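Long-range contact in periplasmic binding protein/LacI transcriptional regulator (Clostridium phytofermentans, PDB 3BRS), which probably binds a sugar and delivers it for uptake into the cell, as periplasmic-type solute-binding proteins related to LacI regulators do: residues Arg64-Ile69 / Ala89-Ile94. Residues are numbered along the deposited sequence; the frame is centred on the assembly and turned at random. Where two conformers were deposited one is given.
Sequences RKPDVI and AGIKLI
Asp67 O accepts two hydrogens where strands 68-71 and 92-96 first come together: Lys92 N at 3.0 Å, tilted 24° from the carbonyl plane, and a water that gives its other hydrogen to Gly90 O at 2.7 Å. The ladder then alternates in the way of parallel strands. Ile69 N donates to Lys92 O at 2.8 Å, almost in line with the carbonyl, and Ile69 O receives Ile94 N. Two weaker CH...O contacts supplement it, from Val68 CA to Lys92 O and from Leu93 CA to Ile69 O. These are neighbouring inner strands of the parallel sheet in one of the two Rossmann-like lobes of the periplasmic-binding-protein fold, joined by a beta-alpha-beta crossover through helix 80-83. Sheet bonds continue outward, Val68 pairing with Ile9 and Leu93 with Asp106, whose OD2 also accepts Leu93 N; Asp67 OD2 accepts Tyr7 N of strand 7-11. On the face covered by Leu260 and Leu261 of helix 246-262, Val68 CG2 meets Lys92 CB at 3.9 Å. Ile69 CG2 and Leu93 CD1 meet on the other. Leading into its strand, Ile91 has CG1 anti to the carbonyl carbon (chi1 -56°), sending CD1 to Pro66 CG at 3.8 Å and leaving CG2 4.1 Å from Ile69 CG1.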
loop_
_atom_site.group_PDB
_atom_site.type_symbol
_atom_site.label_atom_id
_atom_site.label_comp_id
_atom_site.label_asym_id
_atom_site.label_seq_id
_atom_site.Cartn_x
_atom_site.Cartn_y
_atom_site.Cartn_z
ATOM N N ARG A 64 2.597 18.274 19.221
ATOM C CA ARG A 64 3.404 19.289 18.514
ATOM C C ARG A 64 2.595 20.443 17.927
ATOM O O ARG A 64 3.164 21.389 17.449
ATOM C CB ARG A 64 4.266 18.680 17.444
ATOM C CG ARG A 64 5.348 17.771 18.025
ATOM C CD ARG A 64 6.345 17.338 16.943
ATOM N NE ARG A 64 7.109 16.146 17.400
ATOM C CZ ARG A 64 8.071 15.604 16.679
ATOM N NH1 ARG A 64 8.371 16.149 15.470
ATOM N NH2 ARG A 64 8.707 14.527 17.158
ATOM N N LYS A 65 1.252 20.387 17.964
ATOM C CA LYS A 65 0.353 21.528 17.484
ATOM C C LYS A 65 0.689 21.897 16.002
ATOM O O LYS A 65 0.913 23.021 15.613
ATOM C CB LYS A 65 0.314 22.712 18.473
ATOM C CG LYS A 65 -0.113 22.219 19.931
ATOM C CD LYS A 65 -0.490 23.282 20.902
ATOM C CE LYS A 65 -1.368 22.718 22.088
ATOM N NZ LYS A 65 -0.843 21.484 22.794
ATOM N N PRO A 66 0.667 20.901 15.152
ATOM C CA PRO A 66 0.715 21.174 13.676
ATOM C C PRO A 66 -0.688 21.678 13.186
ATOM O O PRO A 66 -1.705 21.627 13.946
ATOM C CB PRO A 66 1.009 19.821 13.115
ATOM C CG PRO A 66 0.121 18.884 14.174
ATOM C CD PRO A 66 0.424 19.490 15.508
ATOM N N ASP A 67 -0.756 22.193 11.967
ATOM C CA ASP A 67 -2.008 22.594 11.375
ATOM C C ASP A 67 -2.702 21.375 10.744
ATOM O O ASP A 67 -3.940 21.297 10.659
ATOM C CB ASP A 67 -1.679 23.621 10.292
ATOM C CG ASP A 67 -1.268 24.970 10.868
ATOM O OD1 ASP A 67 -1.991 25.498 11.756
ATOM O OD2 ASP A 67 -0.201 25.445 10.457
ATOM N N VAL A 68 -1.898 20.397 10.335
ATOM C CA VAL A 68 -2.366 19.246 9.533
ATOM C C VAL A 68 -1.583 18.030 9.922
ATOM O O VAL A 68 -0.382 18.128 10.145
ATOM C CB VAL A 68 -2.107 19.443 7.996
ATOM C CG1 VAL A 68 -2.575 18.190 7.200
ATOM C CG2 VAL A 68 -2.787 20.726 7.444
ATOM N N ILE A 69 -2.222 16.877 9.984
ATOM C CA ILE A 69 -1.434 15.647 10.077
ATOM C C ILE A 69 -1.820 14.832 8.858
ATOM O O ILE A 69 -3.027 14.692 8.575
ATOM C CB ILE A 69 -1.849 14.887 11.341
ATOM C CG1 ILE A 69 -1.050 15.375 12.568
ATOM C CG2 ILE A 69 -1.825 13.329 11.122
ATOM C CD1 ILE A 69 -1.799 14.988 13.960
ATOM N N ALA A 89 -8.361 18.301 18.456
ATOM C CA ALA A 89 -7.193 19.090 18.778
ATOM C C ALA A 89 -7.202 20.255 17.823
ATOM O O ALA A 89 -6.304 21.100 17.873
ATOM C CB ALA A 89 -5.856 18.251 18.660
ATOM N N GLY A 90 -8.170 20.340 16.926
ATOM C CA GLY A 90 -8.085 21.521 15.981
ATOM C C GLY A 90 -7.177 21.340 14.773
ATOM O O GLY A 90 -6.856 22.279 14.018
ATOM N N ILE A 91 -6.793 20.093 14.564
ATOM C CA ILE A 91 -5.911 19.692 13.422
ATOM C C ILE A 91 -6.686 19.039 12.254
ATOM O O ILE A 91 -7.574 18.180 12.452
ATOM C CB ILE A 91 -4.791 18.690 13.934
ATOM C CG1 ILE A 91 -4.004 19.348 15.081
ATOM C CG2 ILE A 91 -3.799 18.434 12.836
ATOM C CD1 ILE A 91 -3.218 18.359 15.942
ATOM N N LYS A 92 -6.316 19.432 11.033
ATOM C CA LYS A 92 -6.832 18.847 9.798
ATOM C C LYS A 92 -6.241 17.430 9.596
ATOM O O LYS A 92 -5.046 17.213 9.812
ATOM C CB LYS A 92 -6.369 19.773 8.636
ATOM C CG LYS A 92 -6.932 21.195 8.652
ATOM C CD LYS A 92 -8.387 21.169 8.202
ATOM C CE LYS A 92 -9.351 21.758 9.217
ATOM N NZ LYS A 92 -9.232 23.227 9.241
ATOM N N LEU A 93 -7.056 16.458 9.190
ATOM C CA LEU A 93 -6.564 15.158 8.897
ATOM C C LEU A 93 -6.677 14.901 7.399
ATOM O O LEU A 93 -7.799 14.865 6.880
ATOM C CB LEU A 93 -7.350 14.099 9.673
ATOM C CG LEU A 93 -7.021 12.633 9.457
ATOM C CD1 LEU A 93 -5.512 12.311 9.651
ATOM C CD2 LEU A 93 -7.840 11.873 10.416
ATOM N N ILE A 94 -5.553 14.687 6.728
ATOM C CA ILE A 94 -5.495 14.026 5.390
ATOM C C ILE A 94 -5.120 12.577 5.539
ATOM O O ILE A 94 -4.103 12.226 6.179
ATOM C CB ILE A 94 -4.417 14.686 4.436
ATOM C CG1 ILE A 94 -4.628 16.127 4.376
ATOM C CG2 ILE A 94 -4.382 14.100 2.949
ATOM C CD1 ILE A 94 -6.046 16.466 4.247
HETATM O O HOH W 1 -5.906 23.053 11.575
#